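Local coordinates for structural protein ORF273 (Acidianus two-tailed virus, PDB 4ART) that is a virion structural protein of an archaeal virus, stable to heat and acid, whose precise role in the particle is not established, at residues Phe90-Val95 with Tyr140-Val145. Sequence-based numbering, arbitrary orientation.
Sequences FVETDV and YIHAVV
Tyr140 reaches across to the neighbouring strand and donates a hydrogen bond from its hydroxyl to Glu92, with OH 2.7 Å from OE1. The carboxylate stands almost square to the tyrosine ring, the planes 89° apart. The oxygen lies at the ring's edge, while the hydroxyl meets it from above the carboxylate plane. The extended Glu92 chain, with CG anti to the backbone N, carries OE1 that far from the sheet. Phe90, the register partner of Tyr140, sets its ring alongside and points the same way. Phe90 CD2 packs 3.7 Å from Tyr140 CD1, and the ring of Phe119 meets Phe90 edge-to-face.

His142 and Asp94 form a second polar link on the same face. NE2 of His142 donates to OD2 of Asp94 over 2.7 Å, in a bent bond (143°). Asp94 OD2 sits close to the imidazole plane but is approached from above its own carboxylate plane. Asp94 CG lies beside its backbone N (chi1 -88°), which swings the carboxylate back toward His142. Val144 CG2 lies over one imidazole face, nearer its border than its centre. His142 ND1 makes a weak hydrogen bond to Gly109 O. With a carboxylate at NE2 as well, the imidazole is probably helped toward the protonated form.

The strands are the one parallel pair in the otherwise antiparallel seven-stranded sheet of a fold reported as new, flanked by strands 58-62 and 154-161. Five backbone hydrogen bonds join them, from Ile141 N to Phe90 O through to Val145 N to Asp94 O. Glu92 and Asp94 each use both N and O.

The opposite face is mainly apolar. Val91 CG2 lies 4.2 Å from Ile141 CB, the side chains crossing aslant. Helix 23-44 packs here, with Val35 on Val91 and Ala143, and Ile39 on Thr93 and Val145.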
ATOM      1  N   PHE A  90       9.895  -7.581 -14.527  1.00 28.97           N
ATOM      2  CA  PHE A  90       8.820  -6.634 -14.213  1.00 28.20           C
ATOM      3  C   PHE A  90       9.401  -5.627 -13.221  1.00 29.52           C
ATOM      4  O   PHE A  90      10.049  -6.021 -12.269  1.00 27.82           O
ATOM      5  CB  PHE A  90       7.610  -7.367 -13.621  1.00 29.99           C
ATOM      6  CG  PHE A  90       6.487  -6.472 -13.162  1.00 31.50           C
ATOM      7  CD1 PHE A  90       5.686  -5.806 -14.081  1.00 36.26           C
ATOM      8  CD2 PHE A  90       6.220  -6.304 -11.813  1.00 30.76           C
ATOM      9  CE1 PHE A  90       4.640  -4.983 -13.655  1.00 38.35           C
ATOM     10  CE2 PHE A  90       5.181  -5.483 -11.386  1.00 36.05           C
ATOM     11  CZ  PHE A  90       4.375  -4.842 -12.305  1.00 36.75           C
ATOM     12  N   VAL A  91       9.220  -4.332 -13.485  1.00 26.34           N
ATOM     13  CA  VAL A  91       9.771  -3.264 -12.655  1.00 24.75           C
ATOM     14  C   VAL A  91       8.632  -2.481 -12.004  1.00 31.92           C
ATOM     15  O   VAL A  91       7.737  -2.017 -12.689  1.00 28.88           O
ATOM     16  CB  VAL A  91      10.701  -2.308 -13.459  1.00 27.73           C
ATOM     17  CG1 VAL A  91      11.402  -1.308 -12.543  1.00 26.58           C
ATOM     18  CG2 VAL A  91      11.708  -3.067 -14.297  1.00 26.84           C
ATOM     19  N   GLU A  92       8.695  -2.327 -10.674  1.00 32.38           N
ATOM     20  CA  GLU A  92       7.770  -1.513  -9.899  1.00 33.54           C
ATOM     21  C   GLU A  92       8.596  -0.370  -9.290  1.00 36.66           C
ATOM     22  O   GLU A  92       9.528  -0.609  -8.514  1.00 33.72           O
ATOM     23  CB  GLU A  92       7.071  -2.348  -8.813  1.00 35.25           C
ATOM     24  CG  GLU A  92       6.213  -1.540  -7.856  1.00 51.09           C
ATOM     25  CD  GLU A  92       5.262  -2.326  -6.970  1.00 78.75           C
ATOM     26  OE1 GLU A  92       5.339  -3.577  -6.948  1.00 69.10           O
ATOM     27  OE2 GLU A  92       4.436  -1.679  -6.285  1.00 77.71           O
ATOM     28  N   THR A  93       8.250   0.865  -9.643  1.00 34.67           N
ATOM     29  CA  THR A  93       8.926   2.049  -9.133  1.00 35.00           C
ATOM     30  C   THR A  93       8.068   2.761  -8.087  1.00 41.82           C
ATOM     31  O   THR A  93       6.914   3.095  -8.348  1.00 39.97           O
ATOM     32  CB  THR A  93       9.335   2.962 -10.279  1.00 44.83           C
ATOM     33  OG1 THR A  93      10.030   2.174 -11.241  1.00 49.59           O
ATOM     34  CG2 THR A  93      10.210   4.121  -9.822  1.00 45.68           C
ATOM     35  N   ASP A  94       8.638   2.945  -6.887  1.00 39.95           N
ATOM     36  CA  ASP A  94       7.998   3.685  -5.794  1.00 41.42           C
ATOM     37  C   ASP A  94       8.808   4.969  -5.678  1.00 43.85           C
ATOM     38  O   ASP A  94      10.044   4.957  -5.864  1.00 41.61           O
ATOM     39  CB  ASP A  94       8.096   2.923  -4.454  1.00 44.11           C
ATOM     40  CG  ASP A  94       6.999   1.925  -4.144  1.00 61.98           C
ATOM     41  OD1 ASP A  94       5.884   2.075  -4.693  1.00 64.78           O
ATOM     42  OD2 ASP A  94       7.229   1.041  -3.281  1.00 71.29           O
ATOM     43  N   VAL A  95       8.133   6.059  -5.353  1.00 38.16           N
ATOM     44  CA  VAL A  95       8.751   7.362  -5.176  1.00 39.35           C
ATOM     45  C   VAL A  95       8.488   7.806  -3.741  1.00 47.32           C
ATOM     46  O   VAL A  95       7.366   7.706  -3.251  1.00 48.67           O
ATOM     47  CB  VAL A  95       8.284   8.361  -6.263  1.00 45.63           C
ATOM     48  CG1 VAL A  95       8.443   9.808  -5.820  1.00 47.97           C
ATOM     49  CG2 VAL A  95       9.020   8.107  -7.579  1.00 44.47           C
ATOM     50  N   TYR A 140      11.750  -9.914 -10.629  1.00 27.43           N
ATOM     51  CA  TYR A 140      10.892  -8.868 -10.127  1.00 28.76           C
ATOM     52  C   TYR A 140      11.835  -7.778  -9.615  1.00 31.14           C
ATOM     53  O   TYR A 140      12.726  -8.055  -8.813  1.00 30.86           O
ATOM     54  CB  TYR A 140       9.920  -9.346  -9.022  1.00 32.21           C
ATOM     55  CG  TYR A 140       9.268  -8.163  -8.320  1.00 38.00           C
ATOM     56  CD1 TYR A 140       8.180  -7.514  -8.875  1.00 41.18           C
ATOM     57  CD2 TYR A 140       9.818  -7.627  -7.156  1.00 40.49           C
ATOM     58  CE1 TYR A 140       7.629  -6.378  -8.271  1.00 43.79           C
ATOM     59  CE2 TYR A 140       9.296  -6.483  -6.561  1.00 41.99           C
ATOM     60  CZ  TYR A 140       8.192  -5.869  -7.108  1.00 52.30           C
ATOM     61  OH  TYR A 140       7.682  -4.778  -6.443  1.00 57.75           O
ATOM     62  N   ILE A 141      11.652  -6.547 -10.106  1.00 27.17           N
ATOM     63  CA  ILE A 141      12.537  -5.434  -9.721  1.00 26.84           C
ATOM     64  C   ILE A 141      11.750  -4.334  -9.020  1.00 30.55           C
ATOM     65  O   ILE A 141      10.745  -3.856  -9.532  1.00 31.29           O
ATOM     66  CB  ILE A 141      13.352  -4.887 -10.938  1.00 28.61           C
ATOM     67  CG1 ILE A 141      14.117  -6.016 -11.651  1.00 28.44           C
ATOM     68  CG2 ILE A 141      14.273  -3.746 -10.525  1.00 27.70           C
ATOM     69  CD1 ILE A 141      14.908  -5.584 -12.930  1.00 26.99           C
ATOM     70  N   HIS A 142      12.226  -3.940  -7.850  1.00 27.90           N
ATOM     71  CA  HIS A 142      11.644  -2.851  -7.094  1.00 27.07           C
ATOM     72  C   HIS A 142      12.646  -1.730  -7.058  1.00 28.66           C
ATOM     73  O   HIS A 142      13.737  -1.913  -6.514  1.00 27.33           O
ATOM     74  CB  HIS A 142      11.252  -3.295  -5.675  1.00 28.09           C
ATOM     75  CG  HIS A 142      10.470  -2.243  -4.912  1.00 32.46           C
ATOM     76  ND1 HIS A 142      10.419  -2.258  -3.544  1.00 35.16           N
ATOM     77  CD2 HIS A 142       9.687  -1.213  -5.353  1.00 34.69           C
ATOM     78  CE1 HIS A 142       9.653  -1.231  -3.184  1.00 34.55           C
ATOM     79  NE2 HIS A 142       9.192  -0.567  -4.228  1.00 35.04           N
ATOM     80  N   ALA A 143      12.317  -0.610  -7.730  1.00 25.98           N
ATOM     81  CA  ALA A 143      13.151   0.592  -7.787  1.00 27.76           C
ATOM     82  C   ALA A 143      12.541   1.632  -6.877  1.00 34.04           C
ATOM     83  O   ALA A 143      11.339   1.839  -6.922  1.00 35.30           O
ATOM     84  CB  ALA A 143      13.249   1.120  -9.209  1.00 28.99           C
ATOM     85  N   VAL A 144      13.344   2.229  -5.999  1.00 31.56           N
ATOM     86  CA  VAL A 144      12.849   3.251  -5.067  1.00 32.16           C
ATOM     87  C   VAL A 144      13.629   4.528  -5.260  1.00 36.04           C
ATOM     88  O   VAL A 144      14.859   4.519  -5.189  1.00 36.26           O
ATOM     89  CB  VAL A 144      12.826   2.796  -3.571  1.00 35.51           C
ATOM     90  CG1 VAL A 144      12.023   3.768  -2.702  1.00 34.98           C
ATOM     91  CG2 VAL A 144      12.282   1.373  -3.429  1.00 34.56           C
ATOM     92  N   VAL A 145      12.924   5.610  -5.560  1.00 34.02           N
ATOM     93  CA  VAL A 145      13.543   6.919  -5.742  1.00 35.50           C
ATOM     94  C   VAL A 145      13.186   7.820  -4.558  1.00 40.80           C
ATOM     95  O   VAL A 145      12.000   7.971  -4.226  1.00 40.32           O
ATOM     96  CB  VAL A 145      13.192   7.570  -7.098  1.00 39.88           C
ATOM     97  CG1 VAL A 145      14.067   8.789  -7.358  1.00 40.61           C
ATOM     98  CG2 VAL A 145      13.328   6.569  -8.240  1.00 39.18           C
TER